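Long-range contacts in cystathionine beta-lyase family protein, YNBB B.subtilis ortholog (Clostridium acetobutylicum, PDB 3HVY), which is probably a pyridoxal-phosphate-dependent lyase of the methionine gamma-lyase family, with a proposed link to aluminium resistance: residues Glu25-Asp30 and Ala308-Arg313; Glu32-Tyr37 and Pro324-Lys329; Thr118-Cys123 and Asp175-Ile180; Thr166-Leu171 and Arg207-Asn212. All blocks are in the same frame, centred on the assembly; numbering follows the deposited sequence.

Contact 1: Glu25-Asp30 and Ala308-Arg313; sequences ERALND and AVFCAR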
loop_
_atom_site.group_PDB
_atom_site.type_symbol
_atom_site.label_atom_id
_atom_site.label_comp_id
_atom_site.label_asym_id
_atom_site.label_seq_id
_atom_site.Cartn_x
_atom_site.Cartn_y
_atom_site.Cartn_z
ATOM N N GLU D 25 -2.276 -33.491 27.847
ATOM C CA GLU D 25 -3.138 -33.237 28.995
ATOM C C GLU D 25 -2.280 -32.982 30.233
ATOM O O GLU D 25 -2.547 -32.058 30.978
ATOM C CB GLU D 25 -4.170 -34.378 29.251
ATOM N N ARG D 26 -1.251 -33.797 30.456
ATOM C CA ARG D 26 -0.411 -33.627 31.634
ATOM C C ARG D 26 0.311 -32.291 31.561
ATOM O O ARG D 26 0.267 -31.520 32.492
ATOM C CB ARG D 26 0.599 -34.769 31.760
ATOM C CG ARG D 26 -0.054 -36.174 32.024
ATOM C CD ARG D 26 0.976 -37.330 31.935
ATOM N NE ARG D 26 2.056 -37.030 32.850
ATOM C CZ ARG D 26 3.338 -37.362 32.705
ATOM N NH1 ARG D 26 3.758 -38.068 31.669
ATOM N NH2 ARG D 26 4.215 -36.968 33.630
ATOM N N ALA D 27 0.945 -32.006 30.430
ATOM C CA ALA D 27 1.704 -30.757 30.262
ATOM C C ALA D 27 0.818 -29.527 30.488
ATOM O O ALA D 27 1.187 -28.571 31.158
ATOM C CB ALA D 27 2.382 -30.728 28.859
ATOM N N LEU D 28 -0.379 -29.564 29.954
ATOM C CA LEU D 28 -1.254 -28.415 30.080
ATOM C C LEU D 28 -1.570 -28.176 31.550
ATOM O O LEU D 28 -1.480 -27.043 32.052
ATOM C CB LEU D 28 -2.515 -28.588 29.231
ATOM C CG LEU D 28 -3.273 -27.278 28.971
ATOM C CD1 LEU D 28 -2.440 -26.367 28.014
ATOM C CD2 LEU D 28 -4.689 -27.539 28.398
ATOM N N ASN D 29 -1.891 -29.240 32.272
ATOM C CA ASN D 29 -2.129 -29.073 33.714
ATOM C C ASN D 29 -0.909 -28.565 34.432
ATOM O O ASN D 29 -1.001 -27.746 35.292
ATOM C CB ASN D 29 -2.549 -30.397 34.352
ATOM C CG ASN D 29 -3.947 -30.784 33.950
ATOM O OD1 ASN D 29 -4.784 -29.899 33.702
ATOM N ND2 ASN D 29 -4.216 -32.097 33.853
ATOM N N ASP D 30 0.250 -29.096 34.094
ATOM C CA ASP D 30 1.477 -28.705 34.758
ATOM C C ASP D 30 1.825 -27.252 34.595
ATOM O O ASP D 30 2.459 -26.653 35.475
ATOM C CB ASP D 30 2.652 -29.549 34.239
ATOM C CG ASP D 30 2.619 -30.999 34.717
ATOM O OD1 ASP D 30 1.837 -31.306 35.614
ATOM O OD2 ASP D 30 3.427 -31.840 34.218
ATOM N N ALA D 308 6.192 -21.371 24.341
ATOM C CA ALA D 308 7.534 -21.798 24.720
ATOM C C ALA D 308 7.515 -22.698 26.014
ATOM O O ALA D 308 8.116 -23.770 26.078
ATOM C CB ALA D 308 8.427 -20.532 24.949
ATOM N N VAL D 309 6.773 -22.238 27.011
ATOM C CA VAL D 309 6.627 -22.891 28.314
ATOM C C VAL D 309 5.924 -24.217 28.195
ATOM O O VAL D 309 6.327 -25.180 28.813
ATOM C CB VAL D 309 5.914 -21.910 29.321
ATOM C CG1 VAL D 309 5.454 -22.633 30.604
ATOM C CG2 VAL D 309 6.839 -20.671 29.667
ATOM N N PHE D 310 4.841 -24.268 27.411
ATOM C CA PHE D 310 4.153 -25.535 27.128
ATOM C C PHE D 310 5.093 -26.479 26.358
ATOM O O PHE D 310 5.216 -27.668 26.661
ATOM C CB PHE D 310 2.900 -25.278 26.290
ATOM C CG PHE D 310 2.244 -26.534 25.760
ATOM C CD1 PHE D 310 1.523 -27.367 26.598
ATOM C CD2 PHE D 310 2.408 -26.921 24.441
ATOM C CE1 PHE D 310 0.934 -28.526 26.106
ATOM C CE2 PHE D 310 1.872 -28.090 23.954
ATOM C CZ PHE D 310 1.121 -28.898 24.784
ATOM N N CYS D 311 5.795 -25.956 25.375
ATOM C CA CYS D 311 6.769 -26.801 24.660
ATOM C C CYS D 311 7.821 -27.413 25.627
ATOM O O CYS D 311 8.121 -28.612 25.580
ATOM C CB CYS D 311 7.452 -25.974 23.574
ATOM S SG CYS D 311 8.712 -26.891 22.650
ATOM N N ALA D 312 8.444 -26.562 26.448
ATOM C CA ALA D 312 9.372 -26.967 27.494
ATOM C C ALA D 312 8.832 -28.152 28.320
ATOM O O ALA D 312 9.536 -29.120 28.538
ATOM C CB ALA D 312 9.680 -25.740 28.466
ATOM N N ARG D 313 7.603 -28.029 28.834
ATOM C CA ARG D 313 7.053 -29.088 29.674
ATOM C C ARG D 313 6.742 -30.350 28.903
ATOM O O ARG D 313 7.156 -31.430 29.328
ATOM C CB ARG D 313 5.821 -28.672 30.458
ATOM C CG ARG D 313 5.376 -29.724 31.455
ATOM C CD ARG D 313 6.516 -30.188 32.353
ATOM N NE ARG D 313 6.021 -30.912 33.552
ATOM C CZ ARG D 313 6.784 -31.486 34.486
ATOM N NH1 ARG D 313 8.133 -31.481 34.421
ATOM N NH2 ARG D 313 6.188 -32.149 35.469
#
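Helix segments 25-30 and 308-313 pack with their axes 9.1 Å apart at an angle of 127° between their N-to-C directions, and the backbones come nearest at Ala27 and Arg313, whose CA atoms lie 5.6 Å from each other. The methyl of Ala27 fits between two side chains of the partner helix: its CB is 3.8 Å from Phe310 CE1 and 4.1 Å from Arg313 CG. The Phe310 ring reaches this spot because its CG stands anti to the backbone N (chi1 171°), and a corner of the ring then comes obliquely against the alanine while its edge faces the backbone N of Leu28. Leu28 touches the same ring more loosely, CD1 to CD1. This is a pairing of two long helices, 18-55 near the N-terminus and 287-317 far along the chain; the far face of the latter lies against strand 334-338 through Ala308, Cys311 and Ala312. Beside this apolar patch lies a salt bridge. Arg313 presents NE and NH2 side-on to one carboxylate oxygen, with Asp30 OD2 at 2.8 Å from Arg313 NE and 3.0 Å from Arg313 NH2. Both donors approach OD2 from the same face of the carboxylate, whose plane is turned 55° from the guanidinium, although OD2 itself lies near the guanidinium plane. Arg313 NH1 is bound separately by Glu316, and Tyr326 adds a cation-pi contact.

Contact 2: Glu32-Tyr37 and Pro324-Lys329; sequences EKEFKY and PKYNDK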
loop_
_atom_site.group_PDB
_atom_site.type_symbol
_atom_site.label_atom_id
_atom_site.label_comp_id
_atom_site.label_asym_id
_atom_site.label_seq_id
_atom_site.Cartn_x
_atom_site.Cartn_y
_atom_site.Cartn_z
ATOM N N GLU D 32 -0.315 -24.649 34.095
ATOM C CA GLU D 32 -1.398 -23.696 34.390
ATOM C C GLU D 32 -1.002 -22.574 35.359
ATOM O O GLU D 32 -1.365 -21.427 35.135
ATOM C CB GLU D 32 -2.638 -24.405 34.884
ATOM C CG GLU D 32 -3.930 -23.557 34.794
ATOM N N LYS D 33 -0.261 -22.866 36.412
ATOM C CA LYS D 33 0.185 -21.807 37.330
ATOM C C LYS D 33 1.154 -20.831 36.650
ATOM O O LYS D 33 1.108 -19.622 36.909
ATOM C CB LYS D 33 0.811 -22.388 38.622
ATOM N N GLU D 34 2.056 -21.348 35.811
ATOM C CA GLU D 34 2.942 -20.481 35.066
ATOM C C GLU D 34 2.125 -19.524 34.167
ATOM O O GLU D 34 2.420 -18.352 34.064
ATOM C CB GLU D 34 3.884 -21.296 34.174
ATOM C CG GLU D 34 4.741 -22.294 34.866
ATOM C CD GLU D 34 5.417 -21.745 36.081
ATOM O OE1 GLU D 34 6.125 -20.719 35.967
ATOM O OE2 GLU D 34 5.263 -22.366 37.147
ATOM N N PHE D 35 1.151 -20.052 33.444
ATOM C CA PHE D 35 0.331 -19.252 32.545
ATOM C C PHE D 35 -0.367 -18.092 33.295
ATOM O O PHE D 35 -0.473 -16.962 32.781
ATOM C CB PHE D 35 -0.702 -20.135 31.824
ATOM C CG PHE D 35 -0.156 -20.903 30.632
ATOM C CD1 PHE D 35 1.203 -21.123 30.466
ATOM C CD2 PHE D 35 -1.036 -21.507 29.743
ATOM C CE1 PHE D 35 1.691 -21.901 29.389
ATOM C CE2 PHE D 35 -0.579 -22.221 28.664
ATOM C CZ PHE D 35 0.771 -22.408 28.462
ATOM N N LYS D 36 -0.848 -18.356 34.497
ATOM C CA LYS D 36 -1.516 -17.307 35.287
ATOM C C LYS D 36 -0.546 -16.210 35.675
ATOM O O LYS D 36 -0.883 -15.015 35.736
ATOM C CB LYS D 36 -2.200 -17.908 36.556
ATOM C CG LYS D 36 -3.452 -18.730 36.200
ATOM C CD LYS D 36 -4.206 -19.317 37.418
ATOM N N TYR D 37 0.682 -16.608 35.930
ATOM C CA TYR D 37 1.715 -15.653 36.237
ATOM C C TYR D 37 1.956 -14.741 35.025
ATOM O O TYR D 37 2.100 -13.522 35.177
ATOM C CB TYR D 37 2.978 -16.418 36.632
ATOM C CG TYR D 37 4.221 -15.583 36.745
ATOM C CD1 TYR D 37 5.033 -15.377 35.648
ATOM C CD2 TYR D 37 4.616 -15.042 37.980
ATOM C CE1 TYR D 37 6.167 -14.640 35.760
ATOM C CE2 TYR D 37 5.742 -14.311 38.100
ATOM C CZ TYR D 37 6.520 -14.107 36.983
ATOM O OH TYR D 37 7.658 -13.391 37.063
ATOM N N PRO D 324 14.932 -22.844 28.502
ATOM C CA PRO D 324 14.755 -22.963 29.945
ATOM C C PRO D 324 13.722 -24.018 30.307
ATOM O O PRO D 324 13.010 -24.534 29.406
ATOM C CB PRO D 324 14.206 -21.577 30.355
ATOM C CG PRO D 324 14.492 -20.695 29.195
ATOM C CD PRO D 324 14.425 -21.563 27.992
ATOM N N LYS D 325 13.614 -24.319 31.611
ATOM C CA LYS D 325 12.613 -25.273 32.085
ATOM C C LYS D 325 11.287 -24.554 32.117
ATOM O O LYS D 325 11.261 -23.347 32.118
ATOM C CB LYS D 325 12.970 -25.805 33.461
ATOM C CG LYS D 325 14.345 -26.460 33.480
ATOM C CD LYS D 325 14.496 -27.591 32.534
ATOM C CE LYS D 325 16.009 -27.972 32.529
ATOM N NZ LYS D 325 16.135 -29.266 31.932
ATOM N N TYR D 326 10.209 -25.310 32.120
ATOM C CA TYR D 326 8.874 -24.758 32.088
ATOM C C TYR D 326 8.570 -23.759 33.169
ATOM O O TYR D 326 7.810 -22.836 32.956
ATOM C CB TYR D 326 7.852 -25.898 32.131
ATOM C CG TYR D 326 7.586 -26.539 33.452
ATOM C CD1 TYR D 326 8.546 -27.338 34.064
ATOM C CD2 TYR D 326 6.347 -26.412 34.074
ATOM C CE1 TYR D 326 8.309 -27.969 35.234
ATOM C CE2 TYR D 326 6.082 -27.082 35.268
ATOM C CZ TYR D 326 7.064 -27.853 35.837
ATOM O OH TYR D 326 6.863 -28.528 36.997
ATOM N N ASN D 327 9.191 -23.941 34.324
ATOM C CA ASN D 327 8.973 -23.066 35.438
ATOM C C ASN D 327 10.083 -22.097 35.687
ATOM O O ASN D 327 10.061 -21.470 36.714
ATOM C CB ASN D 327 8.584 -23.829 36.696
ATOM C CG ASN D 327 9.718 -24.645 37.254
ATOM O OD1 ASN D 327 10.722 -24.865 36.589
ATOM N ND2 ASN D 327 9.561 -25.108 38.469
ATOM N N ASP D 328 11.057 -21.994 34.769
ATOM C CA ASP D 328 12.002 -20.880 34.759
ATOM C C ASP D 328 11.290 -19.705 34.149
ATOM O O ASP D 328 10.853 -19.776 32.999
ATOM C CB ASP D 328 13.214 -21.159 33.858
ATOM C CG ASP D 328 14.152 -22.183 34.445
ATOM O OD1 ASP D 328 14.297 -22.223 35.684
ATOM O OD2 ASP D 328 14.780 -22.918 33.670
ATOM N N LYS D 329 11.145 -18.633 34.903
ATOM C CA LYS D 329 10.433 -17.454 34.408
ATOM C C LYS D 329 11.244 -16.803 33.257
ATOM O O LYS D 329 12.448 -16.628 33.318
ATOM C CB LYS D 329 10.101 -16.457 35.531
ATOM C CG LYS D 329 9.169 -17.058 36.676
ATOM C CD LYS D 329 7.815 -17.611 36.158
ATOM C CE LYS D 329 6.809 -17.938 37.282
ATOM N NZ LYS D 329 7.063 -19.209 37.994
HETATM O O HOH W 1 7.581 -20.262 33.381
#
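Glu34 and Tyr37, one turn apart on helix 18-55, receive Lys329 from the loop that joins strands 321-323 and 334-338, a connection containing a type I beta turn from Lys325 to Asp328. The charged interaction is a salt bridge in which Lys329 NZ donates over 2.7 Å to the syn lone pair of Glu34 OE1. The two side chains cross at about a right angle, and the glutamate curls toward the loop through a bend at chi2 (-47°). The same lysine also lies across one face of the Tyr37 ring. Its CE lies over the centre of the Tyr37 ring in a CH-pi contact, 3.4 Å from the centroid, while CD sits over the same face near Tyr37 CE1. The ammonium group is farther off, with NZ 4.8 Å from the Tyr37 centroid but still close to the ring normal, a cation-pi geometry, and from there it turns off to the carboxylate. Slighter van der Waals contacts set Glu34 CG 3.7 Å from Tyr326 O and Asn327 CB near Glu34 OE2. Within the loop, Lys325 N bonds to Asp328 OD2, and Arg330 binds the carbonyls of Lys325 and Asp328, fixing the turn that carries these groups. A water completes the junction by bridging two oxygens, lying 3.0 Å from Glu34 OE1 and 2.6 Å from Tyr326 O.

Contact 3: Thr118-Cys123 and Asp175-Ile180; sequences TMMSIC and DSIKLI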
loop_
_atom_site.group_PDB
_atom_site.type_symbol
_atom_site.label_atom_id
_atom_site.label_comp_id
_atom_site.label_asym_id
_atom_site.label_seq_id
_atom_site.Cartn_x
_atom_site.Cartn_y
_atom_site.Cartn_z
ATOM N N THR D 118 36.917 1.741 21.869
ATOM C CA THR D 118 36.732 0.305 22.049
ATOM C C THR D 118 35.303 -0.045 22.424
ATOM O O THR D 118 34.696 0.612 23.271
ATOM C CB THR D 118 37.656 -0.260 23.098
ATOM O OG1 THR D 118 39.009 0.036 22.752
ATOM C CG2 THR D 118 37.459 -1.777 23.205
HETATM N N MSE D 119 34.772 -1.074 21.762
HETATM C CA MSE D 119 33.474 -1.684 22.057
HETATM C C MSE D 119 33.747 -2.985 22.820
HETATM O O MSE D 119 34.650 -3.746 22.463
HETATM C CB MSE D 119 32.738 -2.039 20.760
HETATM C CG MSE D 119 31.493 -2.830 20.957
HETATM SE SE MSE D 119 30.727 -3.457 19.248
HETATM C CE MSE D 119 29.378 -4.698 20.012
HETATM N N MSE D 120 32.955 -3.260 23.854
HETATM C CA MSE D 120 33.193 -4.457 24.639
HETATM C C MSE D 120 31.926 -5.228 24.855
HETATM O O MSE D 120 30.945 -4.692 25.406
HETATM C CB MSE D 120 33.875 -4.132 25.981
HETATM C CG MSE D 120 34.190 -5.407 26.849
HETATM SE SE MSE D 120 35.255 -5.094 28.426
HETATM C CE MSE D 120 33.977 -3.928 29.339
ATOM N N SER D 121 31.930 -6.466 24.369
ATOM C CA SER D 121 30.811 -7.380 24.547
ATOM C C SER D 121 31.058 -8.140 25.857
ATOM O O SER D 121 32.154 -8.670 26.080
ATOM C CB SER D 121 30.691 -8.381 23.391
ATOM O OG SER D 121 30.221 -7.757 22.221
ATOM N N ILE D 122 30.056 -8.200 26.713
ATOM C CA ILE D 122 30.252 -8.826 28.003
ATOM C C ILE D 122 29.506 -10.156 28.267
ATOM O O ILE D 122 29.710 -10.766 29.322
ATOM C CB ILE D 122 30.090 -7.847 29.159
ATOM C CG1 ILE D 122 28.635 -7.372 29.268
ATOM C CG2 ILE D 122 31.119 -6.676 29.040
ATOM C CD1 ILE D 122 28.329 -6.605 30.605
ATOM N N CYS D 123 28.738 -10.630 27.290
ATOM C CA CYS D 123 28.022 -11.879 27.386
ATOM C C CYS D 123 28.630 -12.945 26.471
ATOM O O CYS D 123 27.900 -13.734 25.889
ATOM C CB CYS D 123 26.573 -11.661 26.963
ATOM S SG CYS D 123 25.746 -10.405 27.889
ATOM N N ASP D 175 40.686 3.117 29.190
ATOM C CA ASP D 175 40.104 4.438 29.003
ATOM C C ASP D 175 39.362 4.537 27.684
ATOM O O ASP D 175 38.471 5.386 27.546
ATOM C CB ASP D 175 41.227 5.541 29.043
ATOM N N SER D 176 39.713 3.691 26.716
ATOM C CA SER D 176 39.109 3.788 25.395
ATOM C C SER D 176 37.779 3.073 25.272
ATOM O O SER D 176 37.170 3.162 24.207
ATOM C CB SER D 176 40.033 3.210 24.331
ATOM O OG SER D 176 40.000 1.803 24.358
ATOM N N ILE D 177 37.337 2.354 26.315
ATOM C CA ILE D 177 36.096 1.584 26.218
ATOM C C ILE D 177 34.929 2.531 26.300
ATOM O O ILE D 177 34.657 3.064 27.361
ATOM C CB ILE D 177 35.938 0.540 27.316
ATOM C CG1 ILE D 177 37.026 -0.526 27.213
ATOM C CG2 ILE D 177 34.557 -0.129 27.189
ATOM C CD1 ILE D 177 37.067 -1.508 28.407
ATOM N N LYS D 178 34.226 2.747 25.192
ATOM C CA LYS D 178 33.127 3.716 25.184
ATOM C C LYS D 178 31.720 3.123 25.241
ATOM O O LYS D 178 30.743 3.819 25.592
ATOM C CB LYS D 178 33.235 4.577 23.926
ATOM C CG LYS D 178 34.603 5.265 23.711
ATOM C CD LYS D 178 35.026 6.172 24.858
ATOM C CE LYS D 178 36.304 6.917 24.525
ATOM N NZ LYS D 178 36.417 8.001 25.485
ATOM N N LEU D 179 31.619 1.845 24.914
ATOM C CA LEU D 179 30.334 1.168 24.789
ATOM C C LEU D 179 30.489 -0.263 25.225
ATOM O O LEU D 179 31.440 -0.945 24.850
ATOM C CB LEU D 179 29.847 1.231 23.336
ATOM C CG LEU D 179 28.448 0.650 23.052
ATOM C CD1 LEU D 179 27.806 1.426 21.927
ATOM C CD2 LEU D 179 28.502 -0.865 22.726
ATOM N N ILE D 180 29.575 -0.670 26.083
ATOM C CA ILE D 180 29.423 -2.035 26.545
ATOM C C ILE D 180 28.143 -2.576 25.895
ATOM O O ILE D 180 27.055 -1.940 25.948
ATOM C CB ILE D 180 29.338 -2.078 28.083
ATOM C CG1 ILE D 180 30.747 -1.865 28.672
ATOM C CG2 ILE D 180 28.697 -3.367 28.599
ATOM C CD1 ILE D 180 30.796 -1.911 30.157
#
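Thr118 to Met120 and Ile177 to Ile180 are neighbouring parallel strands in the mixed seven-stranded sheet of the large domain characteristic of fold-type I pyridoxal-phosphate enzymes, and their pairing contains a beta bulge. The register slips by one residue between Thr118, which faces Ile177, and Met119, which faces Leu179. Three backbone hydrogen bonds join the strands. Thr118 N donates to Ser176 O over 2.7 Å from well above the carbonyl plane, whereas Lys178 N reaches Thr118 O, and Met120 N reaches Leu179 O, in the carbonyl plane. The bulge has a polar cost, since the buried Leu179 N, 3.7 Å from Thr118 O, has no hydrogen-bonding partner. At the N-terminal end of the pairing the hydroxyls of Thr118 and Ser176 meet, OG1 to OG, at 2.6 Å; Asp174 also bonds to Ser176 OG.

Apolar contacts occur on both faces of the sheet. On one, the selenomethionine Met119 and Leu179 run side by side, with Met119 CG 4.0 Å from Leu179 CD2. On the other, the selenomethionine Met120 bends at chi3 (63°), which brings its CE to 3.9 Å from Ile180 CD1 while its SE touches Ile177 CD1. Helix 164-173 covers this face, with Val167 and Glu170 against Met120. Beyond the end of strand 118-121, Ile122 crosses Ile180 obliquely, its CD1 lying 3.8 Å from Ile180 CG2.

Contact 4: Thr166-Leu171 and Arg207-Asn212; sequences TVKEEL and REVNEN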
loop_
_atom_site.group_PDB
_atom_site.type_symbol
_atom_site.label_atom_id
_atom_site.label_comp_id
_atom_site.label_asym_id
_atom_site.label_seq_id
_atom_site.Cartn_x
_atom_site.Cartn_y
_atom_site.Cartn_z
ATOM N N THR D 166 35.838 -9.292 35.614
ATOM C CA THR D 166 36.711 -8.968 34.484
ATOM C C THR D 166 36.230 -7.706 33.752
ATOM O O THR D 166 37.039 -6.865 33.340
ATOM C CB THR D 166 36.769 -10.135 33.499
ATOM O OG1 THR D 166 37.313 -11.252 34.199
ATOM C CG2 THR D 166 37.655 -9.808 32.323
ATOM N N VAL D 167 34.918 -7.538 33.657
ATOM C CA VAL D 167 34.341 -6.331 33.057
ATOM C C VAL D 167 34.842 -5.073 33.787
ATOM O O VAL D 167 35.285 -4.095 33.165
ATOM C CB VAL D 167 32.821 -6.346 33.132
ATOM C CG1 VAL D 167 32.249 -4.978 32.617
ATOM C CG2 VAL D 167 32.242 -7.497 32.300
ATOM N N LYS D 168 34.819 -5.133 35.112
ATOM C CA LYS D 168 35.285 -4.035 35.960
ATOM C C LYS D 168 36.757 -3.785 35.819
ATOM O O LYS D 168 37.184 -2.626 35.726
ATOM C CB LYS D 168 34.912 -4.307 37.425
ATOM C CG LYS D 168 33.433 -4.066 37.616
ATOM C CD LYS D 168 32.937 -4.590 38.941
ATOM C CE LYS D 168 32.957 -3.564 40.044
ATOM N NZ LYS D 168 32.166 -4.075 41.200
ATOM N N GLU D 169 37.537 -4.865 35.803
ATOM C CA GLU D 169 38.993 -4.774 35.554
ATOM C C GLU D 169 39.297 -4.102 34.194
ATOM O O GLU D 169 40.172 -3.278 34.060
ATOM C CB GLU D 169 39.621 -6.178 35.580
ATOM C CG GLU D 169 39.746 -6.873 36.948
ATOM C CD GLU D 169 40.260 -8.318 36.825
ATOM N N GLU D 170 38.540 -4.458 33.169
ATOM C CA GLU D 170 38.691 -3.822 31.867
ATOM C C GLU D 170 38.325 -2.349 31.921
ATOM O O GLU D 170 39.034 -1.507 31.380
ATOM C CB GLU D 170 37.816 -4.530 30.829
ATOM C CG GLU D 170 38.349 -5.878 30.451
ATOM C CD GLU D 170 39.647 -5.789 29.639
ATOM O OE1 GLU D 170 40.098 -4.680 29.291
ATOM O OE2 GLU D 170 40.200 -6.852 29.317
ATOM N N LEU D 171 37.223 -2.024 32.573
ATOM C CA LEU D 171 36.870 -0.628 32.686
ATOM C C LEU D 171 37.911 0.188 33.476
ATOM O O LEU D 171 38.122 1.342 33.154
ATOM C CB LEU D 171 35.486 -0.456 33.325
ATOM C CG LEU D 171 34.250 -0.858 32.518
ATOM C CD1 LEU D 171 33.026 -0.652 33.413
ATOM C CD2 LEU D 171 34.145 -0.059 31.203
ATOM N N ARG D 207 28.164 0.667 37.012
ATOM C CA ARG D 207 28.062 2.017 37.511
ATOM C C ARG D 207 28.831 2.270 38.812
ATOM O O ARG D 207 28.965 3.419 39.216
ATOM C CB ARG D 207 26.615 2.440 37.644
ATOM C CG ARG D 207 25.862 2.469 36.326
ATOM C CD ARG D 207 26.632 3.178 35.218
ATOM N NE ARG D 207 25.845 3.324 33.984
ATOM C CZ ARG D 207 26.356 3.570 32.776
ATOM N NH1 ARG D 207 27.652 3.688 32.584
ATOM N NH2 ARG D 207 25.558 3.682 31.746
ATOM N N GLU D 208 29.375 1.224 39.420
ATOM C CA GLU D 208 30.254 1.390 40.576
ATOM C C GLU D 208 31.610 1.968 40.150
ATOM O O GLU D 208 32.320 2.539 40.957
ATOM C CB GLU D 208 30.454 0.044 41.294
ATOM C CG GLU D 208 29.211 -0.427 42.055
ATOM C CD GLU D 208 29.330 -1.848 42.616
ATOM O OE1 GLU D 208 30.238 -2.615 42.203
ATOM O OE2 GLU D 208 28.477 -2.201 43.455
ATOM N N VAL D 209 31.983 1.786 38.890
ATOM C CA VAL D 209 33.277 2.237 38.418
ATOM C C VAL D 209 33.188 3.330 37.359
ATOM O O VAL D 209 34.104 4.098 37.199
ATOM C CB VAL D 209 34.056 1.051 37.812
ATOM C CG1 VAL D 209 35.453 1.491 37.246
ATOM C CG2 VAL D 209 34.255 0.008 38.869
ATOM N N ASN D 210 32.096 3.384 36.605
ATOM C CA ASN D 210 32.036 4.244 35.445
ATOM C C ASN D 210 30.606 4.552 35.073
ATOM O O ASN D 210 29.896 3.679 34.587
ATOM C CB ASN D 210 32.763 3.556 34.267
ATOM C CG ASN D 210 32.856 4.421 33.018
ATOM O OD1 ASN D 210 32.005 5.265 32.749
ATOM N ND2 ASN D 210 33.897 4.199 32.233
ATOM N N GLU D 211 30.224 5.813 35.247
ATOM C CA GLU D 211 28.895 6.302 34.946
ATOM C C GLU D 211 28.757 6.874 33.536
ATOM O O GLU D 211 27.680 7.290 33.156
ATOM C CB GLU D 211 28.485 7.366 35.960
ATOM C CG GLU D 211 28.297 6.788 37.358
ATOM C CD GLU D 211 28.101 7.847 38.431
ATOM O OE1 GLU D 211 27.654 8.979 38.126
ATOM O OE2 GLU D 211 28.412 7.528 39.593
ATOM N N ASN D 212 29.825 6.866 32.744
ATOM C CA ASN D 212 29.764 7.434 31.404
ATOM C C ASN D 212 29.751 6.437 30.247
ATOM O O ASN D 212 29.238 6.754 29.167
ATOM C CB ASN D 212 30.931 8.393 31.211
ATOM C CG ASN D 212 30.858 9.554 32.158
ATOM O OD1 ASN D 212 29.890 10.304 32.141
ATOM N ND2 ASN D 212 31.840 9.668 33.032
#
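Lys168 and Leu171, on one side of helix 164-173, meet the loop that leads from helix 196-207 into strand 214-218, so the contact joins a helix packed on the large sheet to a helix-strand connection of the same alpha/beta domain. The polar part is a salt bridge in which Lys168 NZ donates to Glu208 OE1 over 2.6 Å, arriving nearly in line with the C-O bond of the carboxylate. The lysine chain bends at chi3 (92°) on its way there, while the glutamate chain is extended beyond CG, and the two approach at a slant. Beside this bridge Val209 supplies the hydrocarbon surface. Its CG2 lies 4.0 Å from Lys168 CE, and its CG1 reaches toward Leu171 CB at 4.4 Å; the two branches thus address different residues of the helix. Leu171 CD1 in turn lies 4.3 Å from Asn210 CB. These are loose carbon-to-carbon contacts at the protein surface, although Leu171 itself is buried, resting against Ile177 and Ile180 of strand 177-183.

The next shell shapes the loop. Arg207 NH1 donates to Asn210 O over 3.0 Å with the acceptor in the guanidinium plane, and Arg207 also binds Val213 O and the carboxylate of Asp236, which ties the loop back on itself and to the chain just before strand 237-241. Asn210 closes an Asx turn: its OD1 also accepts from Val213 N, and it takes Asn212 N at 2.7 Å, the N lying nearly on the line of the side-chain C=O, though the hydrogen bond itself is bent (146°).

Overall arrangement
The four contacts form two pairs. Contacts 1 and 2 share helix 18-55, have centres 9 Å apart and touch where Val309 and Arg313 meet Tyr326; both join this N-terminal helix to a later part of the chain, at helix 287-317 and the loop 324-329 that follows strand 321-323. Contacts 3 and 4 have centres 10 Å apart: contact 3 pairs two strands of the large mixed sheet, and contact 4 joins helix 164-173, which covers them, to the loop before strand 214-218. Centres of the two pairs lie about 35 to 42 Å apart. Contacts 3 and 4 are nested within the loops closed by contacts 1 and 2, so these sheet strands lie in sequence between helix 18-55 and the 308-329 region packed on it.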